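Local coordinates for DNA replication and repair protein RecF (Caldanaerobacter subterraneus subsp. tengcongensis, PDB 5Z69) that binds ATP and probably single-stranded DNA as an ABC-type ATPase of the RecFOR pathway, serving in DNA replication, recombinational repair and the SOS response, at residues D16-L21 and S65-F70; K43-E48 and S58-K63; E73-R78 and F93-N98. One frame throughout, in Å; residues are numbered along the deposited sequence.

Contact 1 (D16-L21 and S65-F70). With AGS (phosphothiophosphoric acid-adenylate ester), chain C.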
loop_
_atom_site.group_PDB
_atom_site.type_symbol
_atom_site.label_atom_id
_atom_site.label_comp_id
_atom_site.label_asym_id
_atom_site.label_seq_id
_atom_site.Cartn_x
_atom_site.Cartn_y
_atom_site.Cartn_z
ATOM N N ASP A 16 32.751 -4.905 -30.187
ATOM C CA ASP A 16 32.922 -5.949 -31.187
ATOM C C ASP A 16 31.639 -6.798 -31.267
ATOM O O ASP A 16 31.263 -7.433 -30.291
ATOM C CB ASP A 16 34.148 -6.802 -30.825
ATOM C CG ASP A 16 34.455 -7.884 -31.858
ATOM O OD1 ASP A 16 33.880 -7.839 -32.974
ATOM O OD2 ASP A 16 35.281 -8.773 -31.532
ATOM N N ASN A 17 30.978 -6.802 -32.423
ATOM C CA ASN A 17 29.679 -7.485 -32.596
ATOM C C ASN A 17 28.625 -7.045 -31.590
ATOM O O ASN A 17 27.755 -7.839 -31.193
ATOM C CB ASN A 17 29.823 -9.005 -32.504
ATOM C CG ASN A 17 30.640 -9.587 -33.643
ATOM O OD1 ASN A 17 30.668 -9.044 -34.745
ATOM N ND2 ASN A 17 31.308 -10.698 -33.378
ATOM N N PHE A 18 28.699 -5.795 -31.148
ATOM C CA PHE A 18 27.699 -5.331 -30.211
ATOM C C PHE A 18 26.557 -4.671 -30.981
ATOM O O PHE A 18 26.774 -3.673 -31.655
ATOM C CB PHE A 18 28.292 -4.364 -29.178
ATOM C CG PHE A 18 27.334 -4.034 -28.065
ATOM C CD1 PHE A 18 27.296 -4.807 -26.912
ATOM C CD2 PHE A 18 26.441 -2.983 -28.190
ATOM C CE1 PHE A 18 26.414 -4.515 -25.882
ATOM C CE2 PHE A 18 25.537 -2.683 -27.155
ATOM C CZ PHE A 18 25.528 -3.456 -26.003
ATOM N N ARG A 19 25.357 -5.249 -30.888
ATOM C CA ARG A 19 24.187 -4.735 -31.606
ATOM C C ARG A 19 24.515 -4.473 -33.094
ATOM O O ARG A 19 25.109 -5.317 -33.754
ATOM C CB ARG A 19 23.669 -3.455 -30.935
ATOM C CG ARG A 19 23.093 -3.644 -29.520
ATOM C CD ARG A 19 21.654 -4.203 -29.528
ATOM N NE ARG A 19 21.009 -3.995 -28.238
ATOM C CZ ARG A 19 19.750 -4.348 -27.954
ATOM N NH1 ARG A 19 18.980 -4.947 -28.853
ATOM N NH2 ARG A 19 19.254 -4.110 -26.758
ATOM N N ASN A 20 24.164 -3.294 -33.599
ATOM C CA ASN A 20 24.460 -2.895 -34.960
ATOM C C ASN A 20 25.778 -2.125 -35.036
ATOM O O ASN A 20 26.131 -1.614 -36.098
ATOM C CB ASN A 20 23.317 -2.025 -35.524
ATOM C CG ASN A 20 23.391 -0.571 -35.054
ATOM O OD1 ASN A 20 23.688 -0.290 -33.885
ATOM N ND2 ASN A 20 23.150 0.357 -35.972
ATOM N N LEU A 21 26.501 -1.974 -33.929
ATOM C CA LEU A 21 27.735 -1.153 -33.965
ATOM C C LEU A 21 28.847 -1.887 -34.721
ATOM O O LEU A 21 29.006 -3.113 -34.521
ATOM C CB LEU A 21 28.166 -0.817 -32.522
ATOM C CG LEU A 21 27.604 0.416 -31.805
ATOM C CD1 LEU A 21 26.196 0.362 -31.950
ATOM C CD2 LEU A 21 27.894 0.385 -30.318
ATOM N N SER A 65 21.413 -12.250 -25.237
ATOM C CA SER A 65 21.471 -12.743 -26.618
ATOM C C SER A 65 20.979 -11.692 -27.623
ATOM O O SER A 65 21.313 -11.741 -28.797
ATOM C CB SER A 65 20.653 -14.041 -26.764
ATOM O OG SER A 65 19.266 -13.812 -26.533
ATOM N N GLU A 66 20.183 -10.734 -27.160
ATOM C CA GLU A 66 19.722 -9.679 -28.059
ATOM C C GLU A 66 20.789 -8.644 -28.363
ATOM O O GLU A 66 20.662 -7.907 -29.341
ATOM C CB GLU A 66 18.506 -8.969 -27.480
ATOM C CG GLU A 66 17.291 -9.851 -27.262
ATOM C CD GLU A 66 16.147 -9.037 -26.659
ATOM O OE1 GLU A 66 15.738 -8.031 -27.284
ATOM O OE2 GLU A 66 15.708 -9.361 -25.537
ATOM N N LEU A 67 21.832 -8.570 -27.535
ATOM C CA LEU A 67 22.912 -7.606 -27.787
ATOM C C LEU A 67 23.936 -8.126 -28.785
ATOM O O LEU A 67 24.804 -7.368 -29.279
ATOM C CB LEU A 67 23.638 -7.235 -26.489
ATOM C CG LEU A 67 22.796 -6.854 -25.273
ATOM C CD1 LEU A 67 23.636 -6.064 -24.288
ATOM C CD2 LEU A 67 21.587 -6.074 -25.697
ATOM N N VAL A 68 23.888 -9.424 -29.059
ATOM C CA VAL A 68 24.823 -9.982 -30.044
ATOM C C VAL A 68 24.414 -9.522 -31.443
ATOM O O VAL A 68 23.237 -9.622 -31.804
ATOM C CB VAL A 68 24.873 -11.537 -30.024
ATOM C CG1 VAL A 68 25.891 -12.036 -31.055
ATOM C CG2 VAL A 68 25.205 -12.077 -28.633
ATOM N N LYS A 69 25.368 -9.018 -32.220
ATOM C CA LYS A 69 25.138 -8.681 -33.621
ATOM C C LYS A 69 24.480 -9.870 -34.330
ATOM O O LYS A 69 24.912 -11.004 -34.130
ATOM C CB LYS A 69 26.453 -8.307 -34.307
ATOM C CG LYS A 69 26.349 -8.062 -35.808
ATOM C CD LYS A 69 27.738 -8.012 -36.424
ATOM C CE LYS A 69 27.717 -7.933 -37.944
ATOM N NZ LYS A 69 29.124 -7.894 -38.463
ATOM N N PHE A 70 23.418 -9.588 -35.094
ATOM C CA PHE A 70 22.667 -10.623 -35.807
ATOM C C PHE A 70 23.597 -11.573 -36.566
ATOM O O PHE A 70 24.466 -11.152 -37.340
ATOM C CB PHE A 70 21.649 -9.992 -36.770
ATOM C CG PHE A 70 20.589 -9.151 -36.085
ATOM C CD1 PHE A 70 20.158 -9.452 -34.804
ATOM C CD2 PHE A 70 20.025 -8.062 -36.733
ATOM C CE1 PHE A 70 19.189 -8.677 -34.180
ATOM C CE2 PHE A 70 19.061 -7.287 -36.115
ATOM C CZ PHE A 70 18.645 -7.595 -34.839
HETATM P PG AGS C . 17.906 6.211 -29.610
HETATM S S1G AGS C . 18.853 7.764 -28.896
HETATM O O2G AGS C . 16.778 6.698 -30.582
HETATM O O3G AGS C . 17.230 5.502 -28.395
HETATM P PB AGS C . 18.929 4.968 -31.935
HETATM O O1B AGS C . 20.196 5.425 -32.577
HETATM O O2B AGS C . 17.703 5.680 -32.533
HETATM O O3B AGS C . 18.915 5.234 -30.343
HETATM P PA AGS C . 19.523 2.241 -31.575
HETATM O O1A AGS C . 20.858 2.783 -31.047
HETATM O O2A AGS C . 18.585 1.595 -30.602
HETATM O O3A AGS C . 18.727 3.429 -32.286
HETATM O "O5'" AGS C . 19.781 1.274 -32.761
HETATM C "C5'" AGS C . 19.084 0.061 -32.819
HETATM C "C4'" AGS C . 19.231 -0.383 -34.241
HETATM O "O4'" AGS C . 20.110 -1.529 -34.287
HETATM C "C3'" AGS C . 17.921 -0.819 -34.889
HETATM O "O3'" AGS C . 17.914 -0.487 -36.273
HETATM C "C2'" AGS C . 17.891 -2.321 -34.597
HETATM O "O2'" AGS C . 17.166 -3.053 -35.581
HETATM C "C1'" AGS C . 19.380 -2.685 -34.650
HETATM N N9 AGS C . 19.751 -3.772 -33.759
HETATM C C8 AGS C . 19.268 -4.026 -32.497
HETATM N N7 AGS C . 19.769 -5.100 -31.942
HETATM C C5 AGS C . 20.647 -5.590 -32.894
HETATM C C6 AGS C . 21.495 -6.714 -32.925
HETATM N N6 AGS C . 21.611 -7.576 -31.911
HETATM N N1 AGS C . 22.223 -6.928 -34.044
HETATM C C2 AGS C . 22.113 -6.062 -35.057
HETATM N N3 AGS C . 21.349 -4.970 -35.146
HETATM C C4 AGS C . 20.641 -4.790 -34.024
HETATM O O HOH W 1 16.364 -5.714 -27.847
#

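Contact 2 (K43-E48 and S58-K63). With AGS (phosphothiophosphoric acid-adenylate ester), chain C.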
loop_
_atom_site.group_PDB
_atom_site.type_symbol
_atom_site.label_atom_id
_atom_site.label_comp_id
_atom_site.label_asym_id
_atom_site.label_seq_id
_atom_site.Cartn_x
_atom_site.Cartn_y
_atom_site.Cartn_z
ATOM N N LYS A 43 22.863 5.129 -31.627
ATOM C CA LYS A 43 23.081 6.013 -30.484
ATOM C C LYS A 43 22.802 5.319 -29.160
ATOM O O LYS A 43 23.616 5.365 -28.243
ATOM C CB LYS A 43 22.196 7.268 -30.578
ATOM C CG LYS A 43 22.490 8.179 -31.742
ATOM C CD LYS A 43 21.505 9.342 -31.804
ATOM C CE LYS A 43 20.123 8.874 -32.241
ATOM N NZ LYS A 43 19.279 10.022 -32.668
ATOM N N SER A 44 21.638 4.695 -29.034
ATOM C CA SER A 44 21.289 4.120 -27.744
ATOM C C SER A 44 22.058 2.819 -27.524
ATOM O O SER A 44 22.362 2.456 -26.386
ATOM C CB SER A 44 19.777 3.881 -27.627
ATOM O OG SER A 44 19.374 2.917 -28.587
ATOM N N ASN A 45 22.355 2.113 -28.613
ATOM C CA ASN A 45 23.195 0.932 -28.509
ATOM C C ASN A 45 24.570 1.273 -27.876
ATOM O O ASN A 45 25.094 0.520 -27.069
ATOM C CB ASN A 45 23.394 0.288 -29.890
ATOM C CG ASN A 45 22.090 -0.245 -30.486
ATOM O OD1 ASN A 45 21.102 -0.400 -29.790
ATOM N ND2 ASN A 45 22.098 -0.516 -31.788
ATOM N N LEU A 46 25.134 2.420 -28.230
ATOM C CA LEU A 46 26.454 2.767 -27.693
ATOM C C LEU A 46 26.351 3.086 -26.199
ATOM O O LEU A 46 27.215 2.668 -25.405
ATOM C CB LEU A 46 27.066 3.928 -28.470
ATOM C CG LEU A 46 28.338 4.533 -27.865
ATOM C CD1 LEU A 46 29.483 3.528 -27.792
ATOM C CD2 LEU A 46 28.755 5.753 -28.676
ATOM N N LEU A 47 25.311 3.821 -25.812
ATOM C CA LEU A 47 25.050 4.063 -24.392
ATOM C C LEU A 47 24.803 2.760 -23.646
ATOM O O LEU A 47 25.275 2.575 -22.509
ATOM C CB LEU A 47 23.849 4.997 -24.220
ATOM C CG LEU A 47 24.189 6.465 -23.924
ATOM C CD1 LEU A 47 25.265 6.959 -24.850
ATOM C CD2 LEU A 47 22.984 7.349 -24.039
ATOM N N GLU A 48 24.094 1.836 -24.293
ATOM C CA GLU A 48 23.861 0.532 -23.704
ATOM C C GLU A 48 25.193 -0.200 -23.492
ATOM O O GLU A 48 25.385 -0.873 -22.485
ATOM C CB GLU A 48 22.925 -0.297 -24.591
ATOM C CG GLU A 48 22.570 -1.692 -24.062
ATOM C CD GLU A 48 21.581 -2.427 -24.992
ATOM O OE1 GLU A 48 20.517 -2.892 -24.517
ATOM O OE2 GLU A 48 21.867 -2.528 -26.196
ATOM N N SER A 58 21.789 -4.946 -19.854
ATOM C CA SER A 58 21.148 -3.923 -20.674
ATOM C C SER A 58 20.275 -3.006 -19.819
ATOM O O SER A 58 19.422 -3.494 -19.086
ATOM C CB SER A 58 20.276 -4.580 -21.752
ATOM O OG SER A 58 19.487 -3.622 -22.438
ATOM N N PHE A 59 20.451 -1.690 -19.924
ATOM C CA PHE A 59 19.554 -0.771 -19.210
ATOM C C PHE A 59 18.146 -0.805 -19.801
ATOM O O PHE A 59 17.213 -0.310 -19.199
ATOM C CB PHE A 59 20.087 0.670 -19.212
ATOM C CG PHE A 59 19.952 1.387 -20.529
ATOM C CD1 PHE A 59 18.831 2.157 -20.808
ATOM C CD2 PHE A 59 20.963 1.327 -21.479
ATOM C CE1 PHE A 59 18.708 2.822 -22.019
ATOM C CE2 PHE A 59 20.853 2.003 -22.698
ATOM C CZ PHE A 59 19.722 2.746 -22.968
ATOM N N ARG A 60 18.001 -1.376 -20.987
ATOM C CA ARG A 60 16.694 -1.460 -21.616
ATOM C C ARG A 60 15.938 -2.707 -21.169
ATOM O O ARG A 60 14.779 -2.900 -21.533
ATOM C CB ARG A 60 16.830 -1.477 -23.128
ATOM C CG ARG A 60 17.417 -0.242 -23.738
ATOM C CD ARG A 60 18.309 -0.666 -24.876
ATOM N NE ARG A 60 18.051 0.102 -26.075
ATOM C CZ ARG A 60 18.792 0.036 -27.170
ATOM N NH1 ARG A 60 19.845 -0.772 -27.220
ATOM N NH2 ARG A 60 18.470 0.781 -28.218
ATOM N N GLY A 61 16.605 -3.560 -20.395
ATOM C CA GLY A 61 15.998 -4.794 -19.937
ATOM C C GLY A 61 16.095 -5.932 -20.938
ATOM O O GLY A 61 15.466 -6.972 -20.746
ATOM N N SER A 62 16.889 -5.754 -21.995
ATOM C CA SER A 62 17.022 -6.787 -23.033
ATOM C C SER A 62 17.817 -7.990 -22.556
ATOM O O SER A 62 18.713 -7.852 -21.736
ATOM C CB SER A 62 17.682 -6.209 -24.276
ATOM O OG SER A 62 17.087 -4.976 -24.633
ATOM N N LYS A 63 17.487 -9.174 -23.069
ATOM C CA LYS A 63 18.295 -10.360 -22.815
ATOM C C LYS A 63 19.649 -10.173 -23.474
ATOM O O LYS A 63 19.736 -9.542 -24.522
ATOM C CB LYS A 63 17.638 -11.632 -23.374
ATOM C CG LYS A 63 16.153 -11.778 -23.084
ATOM C CD LYS A 63 15.537 -12.797 -24.035
HETATM P PG AGS C . 17.906 6.211 -29.610
HETATM S S1G AGS C . 18.853 7.764 -28.896
HETATM O O2G AGS C . 16.778 6.698 -30.582
HETATM O O3G AGS C . 17.230 5.502 -28.395
HETATM P PB AGS C . 18.929 4.968 -31.935
HETATM O O1B AGS C . 20.196 5.425 -32.577
HETATM O O2B AGS C . 17.703 5.680 -32.533
HETATM O O3B AGS C . 18.915 5.234 -30.343
HETATM P PA AGS C . 19.523 2.241 -31.575
HETATM O O1A AGS C . 20.858 2.783 -31.047
HETATM O O2A AGS C . 18.585 1.595 -30.602
HETATM O O3A AGS C . 18.727 3.429 -32.286
HETATM O "O5'" AGS C . 19.781 1.274 -32.761
HETATM C "C5'" AGS C . 19.084 0.061 -32.819
HETATM C "C4'" AGS C . 19.231 -0.383 -34.241
HETATM O "O4'" AGS C . 20.110 -1.529 -34.287
HETATM C "C3'" AGS C . 17.921 -0.819 -34.889
HETATM O "O3'" AGS C . 17.914 -0.487 -36.273
HETATM C "C2'" AGS C . 17.891 -2.321 -34.597
HETATM O "O2'" AGS C . 17.166 -3.053 -35.581
HETATM C "C1'" AGS C . 19.380 -2.685 -34.650
HETATM N N9 AGS C . 19.751 -3.772 -33.759
HETATM C C8 AGS C . 19.268 -4.026 -32.497
HETATM N N7 AGS C . 19.769 -5.100 -31.942
HETATM C C5 AGS C . 20.647 -5.590 -32.894
HETATM C C6 AGS C . 21.495 -6.714 -32.925
HETATM N N6 AGS C . 21.611 -7.576 -31.911
HETATM N N1 AGS C . 22.223 -6.928 -34.044
HETATM C C2 AGS C . 22.113 -6.062 -35.057
HETATM N N3 AGS C . 21.349 -4.970 -35.146
HETATM C C4 AGS C . 20.641 -4.790 -34.024
HETATM O O HOH W 2 23.283 -1.323 -20.441
#

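Contact 3 (E73-R78 and F93-N98)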
loop_
_atom_site.group_PDB
_atom_site.type_symbol
_atom_site.label_atom_id
_atom_site.label_comp_id
_atom_site.label_asym_id
_atom_site.label_seq_id
_atom_site.Cartn_x
_atom_site.Cartn_y
_atom_site.Cartn_z
ATOM N N GLU A 73 28.305 -15.037 -33.067
ATOM C CA GLU A 73 28.224 -15.963 -31.935
ATOM C C GLU A 73 28.526 -15.344 -30.565
ATOM O O GLU A 73 28.307 -15.989 -29.535
ATOM C CB GLU A 73 29.168 -17.139 -32.174
ATOM C CG GLU A 73 28.612 -18.133 -33.182
ATOM C CD GLU A 73 29.469 -19.368 -33.307
ATOM O OE1 GLU A 73 30.687 -19.284 -33.029
ATOM O OE2 GLU A 73 28.918 -20.427 -33.667
ATOM N N TYR A 74 29.054 -14.120 -30.562
ATOM C CA TYR A 74 29.419 -13.423 -29.320
ATOM C C TYR A 74 29.387 -11.919 -29.502
ATOM O O TYR A 74 29.420 -11.418 -30.627
ATOM C CB TYR A 74 30.838 -13.800 -28.848
ATOM C CG TYR A 74 31.929 -13.178 -29.713
ATOM C CD1 TYR A 74 32.384 -13.821 -30.868
ATOM C CD2 TYR A 74 32.494 -11.949 -29.382
ATOM C CE1 TYR A 74 33.385 -13.257 -31.672
ATOM C CE2 TYR A 74 33.477 -11.382 -30.163
ATOM C CZ TYR A 74 33.934 -12.044 -31.302
ATOM O OH TYR A 74 34.889 -11.441 -32.060
ATOM N N PHE A 75 29.366 -11.195 -28.390
ATOM C CA PHE A 75 29.805 -9.807 -28.436
ATOM C C PHE A 75 30.877 -9.576 -27.383
ATOM O O PHE A 75 31.050 -10.363 -26.444
ATOM C CB PHE A 75 28.644 -8.828 -28.262
ATOM C CG PHE A 75 28.102 -8.729 -26.840
ATOM C CD1 PHE A 75 28.775 -7.998 -25.862
ATOM C CD2 PHE A 75 26.896 -9.317 -26.505
ATOM C CE1 PHE A 75 28.263 -7.887 -24.569
ATOM C CE2 PHE A 75 26.374 -9.228 -25.204
ATOM C CZ PHE A 75 27.045 -8.503 -24.233
ATOM N N TYR A 76 31.579 -8.469 -27.532
ATOM C CA TYR A 76 32.660 -8.163 -26.637
ATOM C C TYR A 76 32.758 -6.668 -26.473
ATOM O O TYR A 76 32.756 -5.922 -27.463
ATOM C CB TYR A 76 33.968 -8.747 -27.186
ATOM C CG TYR A 76 35.224 -8.319 -26.443
ATOM C CD1 TYR A 76 35.558 -8.887 -25.218
ATOM C CD2 TYR A 76 36.067 -7.356 -26.963
ATOM C CE1 TYR A 76 36.729 -8.519 -24.546
ATOM C CE2 TYR A 76 37.250 -6.983 -26.293
ATOM C CZ TYR A 76 37.570 -7.589 -25.095
ATOM O OH TYR A 76 38.693 -7.231 -24.391
ATOM N N VAL A 77 32.839 -6.225 -25.224
ATOM C CA VAL A 77 33.009 -4.798 -24.940
ATOM C C VAL A 77 34.174 -4.619 -23.983
ATOM O O VAL A 77 34.260 -5.342 -22.979
ATOM C CB VAL A 77 31.725 -4.173 -24.344
ATOM C CG1 VAL A 77 31.928 -2.685 -24.073
ATOM C CG2 VAL A 77 30.537 -4.369 -25.282
ATOM N N ARG A 78 35.054 -3.666 -24.289
ATOM C CA ARG A 78 36.176 -3.334 -23.401
ATOM C C ARG A 78 36.264 -1.843 -23.185
ATOM O O ARG A 78 36.314 -1.053 -24.132
ATOM C CB ARG A 78 37.539 -3.798 -23.928
ATOM C CG ARG A 78 38.689 -3.157 -23.101
ATOM C CD ARG A 78 40.028 -3.016 -23.875
ATOM N NE ARG A 78 40.242 -4.238 -24.594
ATOM C CZ ARG A 78 40.540 -4.370 -25.879
ATOM N NH1 ARG A 78 40.767 -3.336 -26.684
ATOM N NH2 ARG A 78 40.626 -5.596 -26.338
ATOM N N PHE A 93 33.896 -7.286 -20.961
ATOM C CA PHE A 93 32.649 -8.062 -20.883
ATOM C C PHE A 93 32.444 -8.786 -22.205
ATOM O O PHE A 93 32.189 -8.148 -23.230
ATOM C CB PHE A 93 31.469 -7.140 -20.595
ATOM C CG PHE A 93 30.207 -7.849 -20.175
ATOM C CD1 PHE A 93 29.506 -8.669 -21.067
ATOM C CD2 PHE A 93 29.689 -7.667 -18.904
ATOM C CE1 PHE A 93 28.301 -9.317 -20.671
ATOM C CE2 PHE A 93 28.482 -8.308 -18.500
ATOM C CZ PHE A 93 27.802 -9.129 -19.386
ATOM N N GLY A 94 32.603 -10.107 -22.186
ATOM C CA GLY A 94 32.402 -10.925 -23.367
ATOM C C GLY A 94 31.212 -11.861 -23.133
ATOM O O GLY A 94 31.087 -12.471 -22.074
ATOM N N TYR A 95 30.316 -11.958 -24.103
ATOM C CA TYR A 95 29.201 -12.910 -23.995
ATOM C C TYR A 95 29.066 -13.758 -25.259
ATOM O O TYR A 95 29.034 -13.202 -26.350
ATOM C CB TYR A 95 27.887 -12.189 -23.734
ATOM C CG TYR A 95 26.650 -13.093 -23.802
ATOM C CD1 TYR A 95 26.271 -13.876 -22.716
ATOM C CD2 TYR A 95 25.865 -13.150 -24.951
ATOM C CE1 TYR A 95 25.138 -14.709 -22.775
ATOM C CE2 TYR A 95 24.733 -13.973 -25.022
ATOM C CZ TYR A 95 24.377 -14.746 -23.931
ATOM O OH TYR A 95 23.253 -15.545 -24.008
ATOM N N LYS A 96 28.965 -15.080 -25.102
ATOM C CA LYS A 96 28.751 -16.013 -26.238
ATOM C C LYS A 96 27.311 -16.533 -26.255
ATOM O O LYS A 96 26.753 -16.785 -25.187
ATOM C CB LYS A 96 29.668 -17.230 -26.153
ATOM C CG LYS A 96 31.069 -17.079 -26.628
ATOM C CD LYS A 96 31.651 -18.464 -26.935
ATOM C CE LYS A 96 31.001 -19.100 -28.164
ATOM N NZ LYS A 96 31.921 -20.136 -28.765
ATOM N N VAL A 97 26.734 -16.749 -27.446
ATOM C CA VAL A 97 25.319 -17.161 -27.551
ATOM C C VAL A 97 25.018 -18.475 -26.840
ATOM O O VAL A 97 23.866 -18.722 -26.479
ATOM C CB VAL A 97 24.843 -17.300 -29.019
ATOM C CG1 VAL A 97 24.751 -15.947 -29.688
ATOM C CG2 VAL A 97 25.758 -18.234 -29.808
ATOM N N ASN A 98 26.031 -19.312 -26.615
ATOM C CA ASN A 98 25.816 -20.536 -25.827
ATOM C C ASN A 98 25.674 -20.269 -24.320
ATOM O O ASN A 98 25.536 -21.202 -23.530
ATOM C CB ASN A 98 26.942 -21.556 -26.078
ATOM C CG ASN A 98 28.312 -21.021 -25.727
ATOM O OD1 ASN A 98 28.442 -19.971 -25.091
ATOM N ND2 ASN A 98 29.351 -21.744 -26.135
HETATM O O HOH W 3 31.411 -21.343 -31.096
#

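Contact 1 (D16-L21 and S65-F70)
R19 joins the loop D16-L21 to S65-F70 with both its backbone and its side chain. Its amide gives a nearly straight bond to L67 O (2.7 Å, N-H...O 170°), and two residues back N17 O accepts from K69 N at 2.9 Å. The two bonds flank F18 and V68, whose backbones form a single bridge. F18 O is taken by L21 N, closing a type II' turn through R19 and N20. The R19 chain, bent about CB-CG (chi2 -79°), brings its aliphatic part over one face of adenine and the guanidinium to the N7 edge, where NH1 donates in the guanidinium plane to AGS N7 at 3.2 Å. NH1 also gives a bond to a water that in turn donates to E66 OE1; NE pairs with E48 and NH2 with S62. L67 CD2 presses on one guanidinium face, while L67 CD1 meets F18 CE1 at 3.6 Å.

The pair of loops forms the adenine pocket of this P-loop ATPase, and the base is read largely by backbone. AGS N6 spends its two hydrogens on V68 O (2.6 Å) and E66 O (2.8 Å), and N1 accepts from F70 N at 3.1 Å; with N7, these bonds match the pattern along adenine. In one of its two conformers the F70 ring lies over the base, opposite the R19 aliphatic chain. E66 OE2 accepts from K63 N, and N20 is held through OD1 by N45 and through ND2 by Q41 O. The extended K69 chain runs past N17, bringing CD to 3.5 Å from OD1.

Contact 2 (K43-E48 and S58-K63)
R60 reaches from the turn S58-G61 to helix 43-48, and polar bonds carry most of the contact. Its NH1 donates to N45 OD1 at 2.9 Å, lying in the amide's carbonyl plane, although amide and guanidinium are turned 63° apart. The same NH1 forms a salt bridge with E48 OE2, also at 2.9 Å but poorly aligned as a hydrogen bond; OE2 is shared with R19. E48, stretched out with CG anti to its backbone N (chi1 -179°), sends OE1 to S58 OG, which donates over 2.4 Å, too short to be trusted exactly. S58 OG accepts from R60 N in an ST turn.

Apolar contact is slighter: the F59 ring edge meets E48 CA, with CE2 3.5 Å away.

Towards the nucleotide, this helix start belongs to the predicted Walker A motif. K43 N donates to AGS O1B at 2.8 Å and N45 N to O1A at 2.9 Å. An alanine at N45 removes the acceptor of R60 NH1 and would probably leave the guanidinium freer to turn and N20 OD1 without its mate.

R60 NH2 bonds AGS O2A only weakly and its place is uncertain, but E48 and N45 probably hold the guanidinium where its positive charge may offset the alpha-phosphate's negative one.

Contact 3 (E73-R78 and F93-N98)
F75 lays one face of its ring against the CB of Y95, which sits 4.0 Å from the ring centroid and 26° off its normal, a CH-pi contact. From the same strand as Y95, F93 meets the ring rim to rim, F75 CE1 lying 3.8 Å from F93 CD1 with the planes almost parallel (4°) but neither over the other. The F75 and Y95 rings themselves stand obliquely. F75 reaches between its two neighbours because CG sits between the backbone N and the carbonyl carbon (chi1 74°), swinging the ring across to the partner strand; F93 and Y95 hold theirs anti to N. V77 shares this side of the sheet with the three aromatics, and L52 of helix 43-55 packs against F75, V77 and F93. F18 meets F75 edge-to-face.

Strands 74-83 and 86-96 form a beta hairpin in the middle of the six-stranded antiparallel sheet, their local axes 4.7 Å apart. F75-Y95 and V77-F93 are its hydrogen-bonded pairs here, each with bonds in both directions, such as Y95 N to F75 O at 2.9 Å. Y74-K96 and Y76-G94 are the non-hydrogen-bonded pairs. Past the regular pairing V97 N still donates to E73 O at 2.7 Å.

The side bearing Y74, Y76 and K96 is more polar. Y74 CB touches K96 CG at 4.0 Å, while its hydroxyl pairs with D16. The Y76 ring turns its edge to G94 CA, and its OH bonds to E92. E73 OE1 and K96 NZ, too far apart for a salt bridge, are joined by a water that donates to the carboxylate and accepts from the lysine.

In the fold
Contact 2 is the most deeply buried of the three and lies nearest the chain's centre; contacts 1 and 3 are only partly buried. Segments 58-63 and 65-70 lie in one loop, which contacts 1 and 2 share, while contact 3 uses the strand that follows it. Contacts 1 and 2 are joined by the R19-E48 salt bridge and the N20-N45 hydrogen bond. Contact 3 does not touch contact 2, but meets contact 1 through D16 with Y74 and Y76. Chemistry follows place: backbone groups and the R19 guanidinium read adenine, backbone amides of the helix start and the R60 guanidinium meet the phosphates, and strand pairing with an aromatic cluster builds the sheet.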